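Local coordinates for protein phiAB6 tailspike (Unidentified phage, PDB 5JS4) that probably binds and fragments the exopolysaccharide of Acinetobacter baumannii as a trimeric, beta-helical tailspike of the phage, at residues A[297-303]-A[336-341]; A[387-393]-A[415-421]; A[524-528]-A[538-542]; A[590-594]-A[605-609]; A[658-664]-A[706-712]. All coordinates share one frame; numbering follows the deposited sequence.

Contact 1 of 5, residues A[297-303]-A[336-341]; sequences LVGNGCG and TIQNLT
L297 and V298 pair in parallel with I337 and Q338: L297 N donates to T336 O at 2.8 Å, Q338 N to L297 O, and G299 N to Q338 O at 3.0 Å. The chain turns a corner at N339, whose carbonyl O receives G301 N at 3.0 Å from above its plane. Beyond it, T341 OG1 donates to G301 O at 2.7 Å and accepts G303 N at 2.9 Å; a position beside its own backbone N (chi1 -53°) lets it reach both, and Q274 NE2 of the second subunit also hydrogen-bonds it. A water links N300 OD1 and G301 O to T341 N, while N300 ND2 bonds G279 O. Toward the interior, L297 CD2 meets L340 CD2 at 3.6 Å, crossing at about a right angle; on the other face, V298 CG2 lies alongside Q338 CG at 3.8 Å. These pairs belong to successive rungs of a beta-helix: strand 275-277 flanks 297-298, strand 362-370 follows 336-341, and F354 and I355 of strand 353-358 meet L297 across the interior.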
# COMPACT_ATOMS: atom_id res chain seq x y z
N LEU A 297 24.00 -1.10 19.00
CA LEU A 297 23.67 -1.98 20.11
C LEU A 297 22.99 -3.24 19.59
O LEU A 297 21.94 -3.17 18.96
CB LEU A 297 22.77 -1.24 21.09
CG LEU A 297 22.33 -1.96 22.37
CD1 LEU A 297 23.51 -2.49 23.16
CD2 LEU A 297 21.50 -1.01 23.22
N VAL A 298 23.62 -4.39 19.85
CA VAL A 298 23.07 -5.69 19.48
C VAL A 298 22.92 -6.53 20.75
O VAL A 298 23.89 -6.78 21.46
CB VAL A 298 23.99 -6.41 18.47
CG1 VAL A 298 23.42 -7.77 18.09
CG2 VAL A 298 24.19 -5.56 17.23
N GLY A 299 21.69 -6.95 21.02
CA GLY A 299 21.40 -7.72 22.22
C GLY A 299 21.62 -9.21 22.02
O GLY A 299 22.27 -9.63 21.06
N ASN A 300 21.08 -9.99 22.94
CA ASN A 300 21.17 -11.45 22.88
C ASN A 300 19.78 -12.08 22.74
O ASN A 300 19.53 -13.19 23.22
CB ASN A 300 21.93 -12.01 24.09
CG ASN A 300 21.37 -11.54 25.43
OD1 ASN A 300 20.30 -10.93 25.51
ND2 ASN A 300 22.10 -11.84 26.50
N GLY A 301 18.89 -11.36 22.07
CA GLY A 301 17.58 -11.88 21.75
C GLY A 301 16.47 -10.87 21.92
O GLY A 301 16.53 -9.99 22.79
N CYS A 302 15.46 -11.01 21.07
CA CYS A 302 14.26 -10.20 21.13
C CYS A 302 13.17 -11.07 21.74
O CYS A 302 12.60 -11.93 21.07
CB CYS A 302 13.88 -9.76 19.71
SG CYS A 302 12.33 -8.86 19.58
N GLY A 303 12.91 -10.85 23.02
CA GLY A 303 12.03 -11.73 23.79
C GLY A 303 10.62 -11.20 23.94
O GLY A 303 10.31 -10.09 23.53
N THR A 336 22.65 1.22 14.55
CA THR A 336 22.04 -0.09 14.73
C THR A 336 21.52 -0.26 16.15
O THR A 336 22.25 -0.01 17.11
CB THR A 336 23.08 -1.20 14.48
OG1 THR A 336 23.61 -1.07 13.15
CG2 THR A 336 22.48 -2.59 14.66
N ILE A 337 20.26 -0.66 16.28
CA ILE A 337 19.74 -1.25 17.51
C ILE A 337 18.97 -2.49 17.08
O ILE A 337 18.00 -2.38 16.35
CB ILE A 337 18.79 -0.32 18.30
CG1 ILE A 337 19.45 1.04 18.56
CG2 ILE A 337 18.41 -0.97 19.63
CD1 ILE A 337 18.52 2.07 19.17
N GLN A 338 19.41 -3.67 17.50
CA GLN A 338 18.77 -4.90 17.04
C GLN A 338 18.90 -6.08 17.99
O GLN A 338 19.83 -6.14 18.79
CB GLN A 338 19.31 -5.30 15.66
CG GLN A 338 20.77 -5.70 15.63
CD GLN A 338 21.21 -6.21 14.26
OE1 GLN A 338 20.80 -5.69 13.23
NE2 GLN A 338 22.05 -7.24 14.26
N ASN A 339 17.95 -7.00 17.86
CA ASN A 339 18.02 -8.29 18.54
C ASN A 339 18.14 -8.10 20.04
O ASN A 339 18.98 -8.73 20.69
CB ASN A 339 19.21 -9.08 17.99
CG ASN A 339 19.24 -10.52 18.47
OD1 ASN A 339 18.21 -11.19 18.50
ND2 ASN A 339 20.42 -11.00 18.85
N LEU A 340 17.29 -7.24 20.59
CA LEU A 340 17.50 -6.71 21.94
C LEU A 340 16.23 -6.71 22.78
O LEU A 340 15.16 -6.38 22.30
CB LEU A 340 18.03 -5.28 21.85
CG LEU A 340 18.22 -4.51 23.17
CD1 LEU A 340 19.31 -5.15 24.01
CD2 LEU A 340 18.55 -3.06 22.87
N THR A 341 16.40 -7.09 24.04
CA THR A 341 15.38 -6.94 25.06
C THR A 341 15.96 -6.01 26.12
O THR A 341 17.06 -6.26 26.61
CB THR A 341 15.01 -8.30 25.69
OG1 THR A 341 14.68 -9.22 24.64
CG2 THR A 341 13.84 -8.17 26.65
O HOH W 1 18.62 -8.95 24.38
O HOH W 2 15.65 -13.14 19.19

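Contact 2 of 5, residues A[387-393]-A[415-421]; sequences FTNAWLY and FHNIYFQ
F387 and L392 pack tightly against F415, I418 and F420 on one face of two parallel strands, whose axes over 390-393 and 418-421 approach to 4.8 Å at 10°. I418 CD1 reaches F387 CD1 at 3.5 Å, at about a right angle, and L392 CD1 touches F420 CE1 at 3.6 Å. On the other face, Q421 CB sits over the centre of the Y393 ring, 3.6 Å from its centroid, and the edge of Y393 turns toward the face of Y419 with planes at 58°. Y393 OH is hydrogen-bonded to Y360 OH of the second subunit. The corner is looser and more hydrated: N389 ND2 bonds N417 OD1 only weakly (2.9 Å), although T388 OG1, lying in its amide plane at 2.7 Å, helps to fix the amide, and a water bridges W391 NE1 and N417 O through weak bonds. Residue-for-residue parallel pairing, with N389 and N417 side by side at the turn, amide planes 72° apart, is characteristic of an asparagine ladder in a right-handed parallel beta-helix.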
# COMPACT_ATOMS: atom_id res chain seq x y z
N PHE A 387 12.78 1.69 11.12
CA PHE A 387 12.38 1.17 12.42
C PHE A 387 11.33 0.09 12.19
O PHE A 387 10.28 0.36 11.62
CB PHE A 387 11.79 2.32 13.24
CG PHE A 387 11.62 2.01 14.70
CD1 PHE A 387 10.57 1.23 15.15
CD2 PHE A 387 12.49 2.54 15.64
CE1 PHE A 387 10.41 0.96 16.50
CE2 PHE A 387 12.34 2.28 16.99
CZ PHE A 387 11.29 1.49 17.42
N THR A 388 11.60 -1.14 12.62
CA THR A 388 10.64 -2.23 12.40
C THR A 388 10.71 -3.32 13.47
O THR A 388 11.74 -3.54 14.09
CB THR A 388 10.82 -2.87 11.00
OG1 THR A 388 9.68 -3.68 10.69
CG2 THR A 388 12.10 -3.72 10.92
N ASN A 389 9.58 -4.01 13.65
CA ASN A 389 9.50 -5.22 14.47
C ASN A 389 9.91 -4.93 15.91
O ASN A 389 10.95 -5.37 16.39
CB ASN A 389 10.33 -6.37 13.88
CG ASN A 389 9.68 -6.98 12.65
OD1 ASN A 389 9.36 -8.18 12.62
ND2 ASN A 389 9.46 -6.17 11.63
N ALA A 390 9.06 -4.16 16.59
CA ALA A 390 9.35 -3.69 17.93
C ALA A 390 8.13 -3.87 18.81
O ALA A 390 7.01 -3.56 18.41
CB ALA A 390 9.75 -2.23 17.90
N TRP A 391 8.36 -4.40 20.01
CA TRP A 391 7.33 -4.51 21.04
C TRP A 391 7.69 -3.51 22.12
O TRP A 391 8.67 -3.69 22.84
CB TRP A 391 7.24 -5.96 21.55
CG TRP A 391 6.94 -6.92 20.42
CD1 TRP A 391 6.16 -6.67 19.33
CD2 TRP A 391 7.43 -8.26 20.27
NE1 TRP A 391 6.13 -7.77 18.51
CE2 TRP A 391 6.90 -8.76 19.06
CE3 TRP A 391 8.26 -9.09 21.04
CZ2 TRP A 391 7.18 -10.05 18.60
CZ3 TRP A 391 8.53 -10.37 20.57
CH2 TRP A 391 7.99 -10.84 19.37
N LEU A 392 6.90 -2.45 22.20
CA LEU A 392 7.21 -1.29 23.03
C LEU A 392 6.13 -1.16 24.11
O LEU A 392 5.06 -0.62 23.86
CB LEU A 392 7.28 -0.03 22.16
CG LEU A 392 8.32 -0.07 21.03
CD1 LEU A 392 8.31 1.22 20.24
CD2 LEU A 392 9.72 -0.36 21.56
N TYR A 393 6.44 -1.67 25.29
CA TYR A 393 5.46 -1.84 26.36
C TYR A 393 5.73 -0.92 27.55
O TYR A 393 6.88 -0.76 27.98
CB TYR A 393 5.45 -3.29 26.85
CG TYR A 393 4.67 -4.29 26.00
CD1 TYR A 393 4.82 -4.34 24.61
CD2 TYR A 393 3.81 -5.21 26.60
CE1 TYR A 393 4.12 -5.26 23.85
CE2 TYR A 393 3.11 -6.14 25.84
CZ TYR A 393 3.27 -6.16 24.46
OH TYR A 393 2.58 -7.07 23.70
N PHE A 415 8.32 3.20 9.84
CA PHE A 415 7.90 2.68 11.13
C PHE A 415 6.91 1.56 10.88
O PHE A 415 5.74 1.81 10.60
CB PHE A 415 7.29 3.80 11.97
CG PHE A 415 8.27 4.88 12.30
CD1 PHE A 415 9.13 4.75 13.39
CD2 PHE A 415 8.37 6.01 11.51
CE1 PHE A 415 10.05 5.74 13.69
CE2 PHE A 415 9.30 7.00 11.79
CZ PHE A 415 10.13 6.86 12.89
N HIS A 416 7.39 0.32 10.96
CA HIS A 416 6.60 -0.86 10.60
C HIS A 416 6.58 -1.89 11.71
O HIS A 416 7.55 -2.06 12.43
CB HIS A 416 7.18 -1.54 9.36
CG HIS A 416 7.16 -0.70 8.12
ND1 HIS A 416 7.97 -0.96 7.04
CD2 HIS A 416 6.43 0.39 7.79
CE1 HIS A 416 7.74 -0.07 6.09
NE2 HIS A 416 6.80 0.76 6.52
N ASN A 417 5.47 -2.63 11.81
CA ASN A 417 5.38 -3.78 12.70
C ASN A 417 5.73 -3.41 14.14
O ASN A 417 6.60 -4.04 14.75
CB ASN A 417 6.31 -4.93 12.22
CG ASN A 417 6.04 -5.39 10.79
OD1 ASN A 417 6.89 -6.06 10.19
ND2 ASN A 417 4.88 -5.07 10.25
N ILE A 418 5.08 -2.38 14.66
CA ILE A 418 5.32 -1.93 16.03
C ILE A 418 4.07 -2.14 16.87
O ILE A 418 2.98 -1.72 16.50
CB ILE A 418 5.72 -0.44 16.12
CG1 ILE A 418 6.82 -0.11 15.11
CG2 ILE A 418 6.17 -0.12 17.54
CD1 ILE A 418 7.11 1.37 14.98
N TYR A 419 4.27 -2.79 18.02
CA TYR A 419 3.22 -3.06 18.99
C TYR A 419 3.46 -2.15 20.20
O TYR A 419 4.38 -2.39 20.98
CB TYR A 419 3.29 -4.53 19.41
CG TYR A 419 2.04 -5.15 20.03
CD1 TYR A 419 1.07 -4.39 20.69
CD2 TYR A 419 1.86 -6.52 19.98
CE1 TYR A 419 -0.05 -4.99 21.26
CE2 TYR A 419 0.76 -7.13 20.54
CZ TYR A 419 -0.19 -6.36 21.18
OH TYR A 419 -1.29 -6.99 21.73
N PHE A 420 2.66 -1.09 20.32
CA PHE A 420 2.69 -0.21 21.48
C PHE A 420 1.61 -0.69 22.46
O PHE A 420 0.42 -0.68 22.11
CB PHE A 420 2.38 1.24 21.09
CG PHE A 420 3.33 1.85 20.10
CD1 PHE A 420 4.46 2.54 20.53
CD2 PHE A 420 3.06 1.81 18.73
CE1 PHE A 420 5.32 3.13 19.62
CE2 PHE A 420 3.92 2.40 17.82
CZ PHE A 420 5.05 3.07 18.27
N GLN A 421 1.99 -1.08 23.67
CA GLN A 421 1.02 -1.58 24.65
C GLN A 421 1.18 -0.96 26.03
O GLN A 421 2.29 -0.89 26.57
CB GLN A 421 1.07 -3.11 24.76
CG GLN A 421 -0.06 -3.68 25.62
CD GLN A 421 -0.17 -5.20 25.55
OE1 GLN A 421 -0.06 -5.80 24.48
NE2 GLN A 421 -0.41 -5.83 26.69
O HOH W 3 8.43 -9.01 9.85
O HOH W 4 4.94 -6.14 16.25

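Contact 3 of 5, residues A[524-528]-A[538-542]; sequences AEGIS and MLMLP
I527 and M540 form the hydrogen-bonded pair of an antiparallel beta hairpin of strands 526-530 and 537-541, which follows the parallel rungs of the beta-helix. Their backbones supply both hydrogen bonds across the contact: M540 N to I527 O at 2.7 Å and I527 N to M540 O at 3.1 Å, with N-H...O angles of 170° and 167° and both donors in the carbonyl plane. Weaker CA-H...O contacts extend the pairing, L539 CA facing I527 O and S528 CA facing M538 O at 3.1 Å.

Apolar contacts divide between the two faces. On one, I527 and M540 run side by side; the methionine leaves with CG anti to its own N (chi1 -171°) and bends at its last torsion, bringing CE to 3.8 Å from I527 CD1. On the other, L539 CD1 reaches S528 CB at 4.1 Å, beside P507.

Much of the packing on other subunits involves I527 and M540: I527 meets I527 of both other subunits and M540 meets M538 of the second subunit, so the hairpin helps to line the trimer interface. Where strand 526-530 begins and 537-541 ends, L541 CD2 comes within 3.1 Å of E525 O.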
# COMPACT_ATOMS: atom_id res chain seq x y z
N ALA A 524 -11.92 -0.29 2.99
CA ALA A 524 -13.25 -0.84 2.76
C ALA A 524 -14.37 0.14 3.16
O ALA A 524 -15.51 -0.03 2.74
CB ALA A 524 -13.41 -2.15 3.51
N GLU A 525 -14.03 1.15 3.96
CA GLU A 525 -14.97 2.19 4.37
C GLU A 525 -15.29 3.17 3.24
O GLU A 525 -16.31 3.86 3.29
CB GLU A 525 -14.42 3.00 5.55
CG GLU A 525 -14.10 2.20 6.80
CD GLU A 525 -13.60 3.08 7.93
OE1 GLU A 525 -12.68 3.89 7.71
OE2 GLU A 525 -14.13 2.97 9.06
N GLY A 526 -14.40 3.27 2.26
CA GLY A 526 -14.58 4.21 1.16
C GLY A 526 -13.28 4.65 0.54
O GLY A 526 -12.19 4.40 1.08
N ILE A 527 -13.40 5.30 -0.61
CA ILE A 527 -12.27 5.88 -1.31
C ILE A 527 -12.54 7.38 -1.37
O ILE A 527 -13.51 7.81 -1.99
CB ILE A 527 -12.18 5.33 -2.75
CG1 ILE A 527 -12.00 3.81 -2.72
CG2 ILE A 527 -11.05 6.00 -3.51
CD1 ILE A 527 -12.56 3.12 -3.95
N SER A 528 -11.69 8.18 -0.73
CA SER A 528 -11.93 9.61 -0.66
C SER A 528 -10.67 10.42 -0.82
O SER A 528 -9.56 9.91 -0.70
CB SER A 528 -12.58 9.98 0.68
OG SER A 528 -11.64 9.89 1.73
N MET A 538 -14.37 14.38 -2.18
CA MET A 538 -15.10 13.38 -2.95
C MET A 538 -14.90 12.02 -2.30
O MET A 538 -13.82 11.71 -1.82
CB MET A 538 -14.61 13.32 -4.40
CG MET A 538 -15.16 14.42 -5.30
SD MET A 538 -16.96 14.54 -5.40
CE MET A 538 -17.40 12.92 -5.99
N LEU A 539 -15.98 11.24 -2.30
CA LEU A 539 -16.02 9.92 -1.70
C LEU A 539 -16.72 8.96 -2.65
O LEU A 539 -17.81 9.26 -3.14
CB LEU A 539 -16.77 10.00 -0.37
CG LEU A 539 -17.22 8.71 0.33
CD1 LEU A 539 -16.03 7.84 0.68
CD2 LEU A 539 -18.02 9.05 1.57
N MET A 540 -16.08 7.82 -2.94
CA MET A 540 -16.71 6.73 -3.70
C MET A 540 -17.02 5.58 -2.75
O MET A 540 -16.16 5.15 -1.97
CB MET A 540 -15.85 6.26 -4.88
CG MET A 540 -16.59 5.28 -5.79
SD MET A 540 -15.89 4.94 -7.42
CE MET A 540 -14.81 3.57 -7.03
N LEU A 541 -18.26 5.10 -2.82
CA LEU A 541 -18.77 3.99 -2.03
C LEU A 541 -19.44 3.00 -2.97
O LEU A 541 -19.62 3.30 -4.15
CB LEU A 541 -19.80 4.50 -1.02
CG LEU A 541 -19.24 5.37 0.10
CD1 LEU A 541 -20.35 6.13 0.79
CD2 LEU A 541 -18.46 4.52 1.09
N PRO A 542 -19.83 1.81 -2.47
CA PRO A 542 -20.52 0.88 -3.36
C PRO A 542 -21.77 1.46 -4.04
O PRO A 542 -22.10 1.06 -5.15
CB PRO A 542 -20.88 -0.28 -2.43
CG PRO A 542 -19.76 -0.28 -1.45
CD PRO A 542 -19.47 1.17 -1.19

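Contact 4 of 5, residues A[590-594]-A[605-609]; sequences SRKWG and AFYAP
K592 and Y607 form a non-hydrogen-bonded pair in the antiparallel hairpin of strands 591-597 and 602-615, their side chains lying alongside and pointing the same way. The lysine can be followed outward: CB sits near F606 O; CG, beside the backbone N (chi1 -64°), meets Y607 CD2 at 3.8 Å; CD lies near Y607 CE2. A bend at chi3 (64°) brings CE against both A605 CB (3.5 Å) and Y607 CE2 (3.6 Å). NZ then forms a salt bridge with the C-terminal carboxylate of S719, whose O is also hydrogen-bonded by Y607 OH, and the chain end thus ties the two tips together.

Flanking this pair, the backbone is held by W593 N to F606 O, F606 N to W593 O at 2.8 Å, and A608 N to R591 O at 3.1 Å with an N-H...O angle of 175°. A water joins R591 N to A608 O.

The opposite face carries W593, which faces the other two subunits: it makes edge-to-face contacts with W593 of both and a cation-pi contact with R591 of the third subunit. Within the hairpin, A608 CB lies at the edge of the W593 ring, in its plane, 3.7 Å from W593 CZ3.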
# COMPACT_ATOMS: atom_id res chain seq x y z
N SER A 590 -26.46 23.71 -26.96
CA SER A 590 -27.31 22.52 -27.09
C SER A 590 -27.20 21.59 -25.89
O SER A 590 -26.11 21.26 -25.45
CB SER A 590 -26.92 21.75 -28.35
OG SER A 590 -27.72 20.59 -28.53
N ARG A 591 -28.36 21.15 -25.39
CA ARG A 591 -28.42 20.11 -24.38
C ARG A 591 -29.35 19.00 -24.87
O ARG A 591 -30.55 19.24 -25.07
CB ARG A 591 -28.91 20.66 -23.04
CG ARG A 591 -28.81 19.67 -21.88
CD ARG A 591 -27.37 19.50 -21.44
NE ARG A 591 -27.16 18.64 -20.28
CZ ARG A 591 -26.73 17.38 -20.30
NH1 ARG A 591 -26.51 16.74 -21.44
NH2 ARG A 591 -26.53 16.75 -19.15
N LYS A 592 -28.79 17.82 -25.09
CA LYS A 592 -29.52 16.66 -25.60
C LYS A 592 -29.03 15.38 -24.95
O LYS A 592 -27.92 15.33 -24.40
CB LYS A 592 -29.32 16.52 -27.11
CG LYS A 592 -29.87 17.65 -27.96
CD LYS A 592 -29.37 17.58 -29.40
CE LYS A 592 -29.85 16.34 -30.12
NZ LYS A 592 -29.46 16.37 -31.56
N TRP A 593 -29.86 14.34 -25.03
CA TRP A 593 -29.49 12.99 -24.64
C TRP A 593 -29.84 12.08 -25.80
O TRP A 593 -30.99 12.03 -26.24
CB TRP A 593 -30.23 12.57 -23.36
CG TRP A 593 -29.83 13.39 -22.19
CD1 TRP A 593 -28.87 13.10 -21.27
CD2 TRP A 593 -30.35 14.67 -21.84
NE1 TRP A 593 -28.77 14.12 -20.35
CE2 TRP A 593 -29.66 15.10 -20.68
CE3 TRP A 593 -31.32 15.50 -22.40
CZ2 TRP A 593 -29.93 16.33 -20.07
CZ3 TRP A 593 -31.59 16.72 -21.79
CH2 TRP A 593 -30.90 17.12 -20.64
N GLY A 594 -28.84 11.38 -26.32
CA GLY A 594 -29.02 10.52 -27.47
C GLY A 594 -29.79 9.26 -27.15
O GLY A 594 -29.84 8.80 -26.01
N ALA A 605 -33.12 11.49 -30.13
CA ALA A 605 -32.66 12.33 -29.03
C ALA A 605 -33.81 12.89 -28.21
O ALA A 605 -34.92 13.08 -28.71
CB ALA A 605 -31.79 13.46 -29.54
N PHE A 606 -33.47 13.17 -26.95
CA PHE A 606 -34.31 13.88 -26.01
C PHE A 606 -33.67 15.25 -25.81
O PHE A 606 -32.44 15.37 -25.80
CB PHE A 606 -34.34 13.11 -24.70
CG PHE A 606 -34.72 11.66 -24.86
CD1 PHE A 606 -36.01 11.31 -25.25
CD2 PHE A 606 -33.80 10.64 -24.64
CE1 PHE A 606 -36.36 9.98 -25.41
CE2 PHE A 606 -34.15 9.31 -24.79
CZ PHE A 606 -35.44 8.98 -25.18
N TYR A 607 -34.51 16.28 -25.64
CA TYR A 607 -34.08 17.68 -25.70
C TYR A 607 -34.44 18.46 -24.44
O TYR A 607 -35.54 18.32 -23.92
CB TYR A 607 -34.75 18.38 -26.89
CG TYR A 607 -34.32 17.82 -28.22
CD1 TYR A 607 -34.79 16.58 -28.65
CD2 TYR A 607 -33.46 18.52 -29.04
CE1 TYR A 607 -34.39 16.05 -29.86
CE2 TYR A 607 -33.06 18.00 -30.27
CZ TYR A 607 -33.54 16.76 -30.66
OH TYR A 607 -33.15 16.21 -31.86
N ALA A 608 -33.51 19.30 -24.00
CA ALA A 608 -33.79 20.32 -22.99
C ALA A 608 -33.65 21.68 -23.69
O ALA A 608 -32.54 22.18 -23.82
CB ALA A 608 -32.83 20.21 -21.82
N PRO A 609 -34.76 22.25 -24.17
CA PRO A 609 -34.66 23.48 -24.96
C PRO A 609 -34.34 24.71 -24.13
O PRO A 609 -34.53 24.72 -22.91
CB PRO A 609 -36.05 23.63 -25.57
CG PRO A 609 -36.95 22.98 -24.57
CD PRO A 609 -36.17 21.82 -24.03
O HOH W 5 -30.96 22.62 -26.07

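Contact 5 of 5, residues A[658-664]-A[706-712]; sequences SPLMGSR and VDPHRFT
H709, R710 and L660 lose the most surface and together form a classic beta bulge, in which H709 and R710 both face L660. The evidence is the shared acceptor: L660 O receives H709 N at 2.8 Å, bent to 138° at the hydrogen, and R710 N at 3.3 Å on a lone pair, while L660 N returns a straight bond to R710 O at 2.8 Å (173°). Within the bulge, one face of the H709 ring is covered by backbone, with S663 C and R664 N lying over it; R664 CB also approaches that ring.

The extended chain of R710 runs alongside L660 in the same direction, with R710 CD 3.6 Å from L660 CD1. Its guanidinium goes on to D615, which R664 also engages; this shared carboxylate probably offsets the closeness of the two arginines, whose R664 NH2 and R710 NH1 are 4.6 Å apart. At the other end, M661, bent at chi2 and chi3, lies alongside P708, M661 SD 3.8 Å from P708 CB, and M661 CE touches V706 CG2 at 3.8 Å.

Strand 708-715 lies between 602-615 and 654-661 in an antiparallel sheet. W698 of strand 690-699 touches P659 and P708, and W685 of the second subunit packs on R710.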
# COMPACT_ATOMS: atom_id res chain seq x y z
N SER A 658 -47.85 29.90 -24.26
CA SER A 658 -49.21 30.33 -24.03
C SER A 658 -49.29 31.83 -23.75
O SER A 658 -48.50 32.33 -22.96
CB SER A 658 -49.71 29.59 -22.80
OG SER A 658 -49.44 28.21 -22.93
N PRO A 659 -50.23 32.55 -24.39
CA PRO A 659 -50.28 33.99 -24.15
C PRO A 659 -51.15 34.38 -22.95
O PRO A 659 -52.24 33.85 -22.76
CB PRO A 659 -50.91 34.53 -25.43
CG PRO A 659 -51.84 33.44 -25.85
CD PRO A 659 -51.16 32.16 -25.47
N LEU A 660 -50.63 35.32 -22.16
CA LEU A 660 -51.40 36.04 -21.16
C LEU A 660 -51.80 37.36 -21.80
O LEU A 660 -50.93 38.19 -22.08
CB LEU A 660 -50.54 36.29 -19.92
CG LEU A 660 -50.23 35.06 -19.07
CD1 LEU A 660 -48.96 35.22 -18.27
CD2 LEU A 660 -51.40 34.75 -18.14
N MET A 661 -53.09 37.53 -22.06
CA MET A 661 -53.60 38.70 -22.78
C MET A 661 -54.11 39.77 -21.83
O MET A 661 -54.64 39.46 -20.76
CB MET A 661 -54.74 38.28 -23.70
CG MET A 661 -54.36 37.20 -24.71
SD MET A 661 -53.02 37.65 -25.83
CE MET A 661 -53.79 38.96 -26.77
N GLY A 662 -53.91 41.03 -22.21
CA GLY A 662 -54.57 42.17 -21.54
C GLY A 662 -53.94 42.69 -20.27
O GLY A 662 -54.01 43.88 -19.98
N SER A 663 -53.34 41.79 -19.49
CA SER A 663 -52.69 42.14 -18.23
C SER A 663 -51.72 41.04 -17.86
O SER A 663 -51.70 39.98 -18.48
CB SER A 663 -53.72 42.29 -17.11
OG SER A 663 -54.27 41.02 -16.79
N ARG A 664 -50.91 41.28 -16.83
CA ARG A 664 -49.93 40.29 -16.41
C ARG A 664 -50.62 39.03 -15.89
O ARG A 664 -50.17 37.92 -16.16
CB ARG A 664 -49.00 40.86 -15.34
CG ARG A 664 -47.64 40.20 -15.36
CD ARG A 664 -46.77 40.65 -14.20
NE ARG A 664 -45.36 40.50 -14.53
CZ ARG A 664 -44.36 41.00 -13.81
NH1 ARG A 664 -44.59 41.68 -12.68
NH2 ARG A 664 -43.11 40.83 -14.22
N VAL A 706 -52.46 41.29 -32.49
CA VAL A 706 -52.73 41.64 -31.08
C VAL A 706 -51.47 41.44 -30.24
O VAL A 706 -50.63 40.62 -30.56
CB VAL A 706 -53.85 40.78 -30.46
CG1 VAL A 706 -55.19 41.10 -31.08
CG2 VAL A 706 -53.54 39.29 -30.55
N ASP A 707 -51.38 42.19 -29.14
CA ASP A 707 -50.22 42.16 -28.26
C ASP A 707 -50.50 41.44 -26.95
O ASP A 707 -51.20 41.97 -26.09
CB ASP A 707 -49.77 43.59 -27.95
CG ASP A 707 -49.16 44.27 -29.14
OD1 ASP A 707 -48.24 43.68 -29.74
OD2 ASP A 707 -49.58 45.40 -29.48
N PRO A 708 -49.93 40.24 -26.77
CA PRO A 708 -49.99 39.64 -25.44
C PRO A 708 -49.23 40.48 -24.42
O PRO A 708 -48.32 41.23 -24.79
CB PRO A 708 -49.31 38.28 -25.61
CG PRO A 708 -49.35 38.00 -27.08
CD PRO A 708 -49.24 39.35 -27.73
N HIS A 709 -49.61 40.38 -23.16
CA HIS A 709 -48.84 40.99 -22.08
C HIS A 709 -47.58 40.18 -21.80
O HIS A 709 -46.52 40.73 -21.52
CB HIS A 709 -49.69 41.07 -20.82
CG HIS A 709 -49.20 42.07 -19.83
ND1 HIS A 709 -48.14 41.83 -18.99
CD2 HIS A 709 -49.63 43.32 -19.55
CE1 HIS A 709 -47.95 42.89 -18.22
NE2 HIS A 709 -48.84 43.80 -18.55
N ARG A 710 -47.71 38.85 -21.88
CA ARG A 710 -46.63 37.94 -21.54
C ARG A 710 -46.81 36.65 -22.32
O ARG A 710 -47.93 36.17 -22.49
CB ARG A 710 -46.63 37.67 -20.03
CG ARG A 710 -45.67 36.60 -19.53
CD ARG A 710 -45.65 36.54 -18.01
NE ARG A 710 -44.81 35.46 -17.51
CZ ARG A 710 -43.72 35.59 -16.74
NH1 ARG A 710 -43.28 36.78 -16.35
NH2 ARG A 710 -43.06 34.51 -16.36
N PHE A 711 -45.70 36.10 -22.81
CA PHE A 711 -45.72 34.79 -23.44
C PHE A 711 -44.33 34.17 -23.44
O PHE A 711 -43.32 34.86 -23.38
CB PHE A 711 -46.28 34.85 -24.87
CG PHE A 711 -45.40 35.58 -25.86
CD1 PHE A 711 -45.52 36.95 -26.02
CD2 PHE A 711 -44.48 34.89 -26.64
CE1 PHE A 711 -44.73 37.63 -26.93
CE2 PHE A 711 -43.68 35.57 -27.55
CZ PHE A 711 -43.81 36.94 -27.70
N THR A 712 -44.31 32.85 -23.53
CA THR A 712 -43.10 32.04 -23.51
C THR A 712 -42.79 31.52 -24.91
O THR A 712 -43.70 31.30 -25.70
CB THR A 712 -43.32 30.84 -22.57
OG1 THR A 712 -43.53 31.31 -21.24
CG2 THR A 712 -42.15 29.86 -22.60
O HOH W 6 -53.42 42.02 -24.77

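The five contacts follow the chain in series along an elongated subunit. Contacts 1 and 2 lie in the same beta-helix, centres 13 Å apart, and touch where G303 O packs 3.4 Å from W391 CE3. Contact 3, about 30 Å from contact 2 between centres, follows the parallel rungs with antiparallel pairing. Contacts 4 and 5 share a later antiparallel sheet through adjacent strands 602-615 and 708-715; centres are 28 Å apart and nearest atoms about 9 Å. Every contact meets the second subunit. One malonic acid pocket includes Y394, just after contact 2; a second N531, A532 and G533, in the turn joining the strands of contact 3; a third Y596, on strand 591-597 of contact 4, and H598 just beyond.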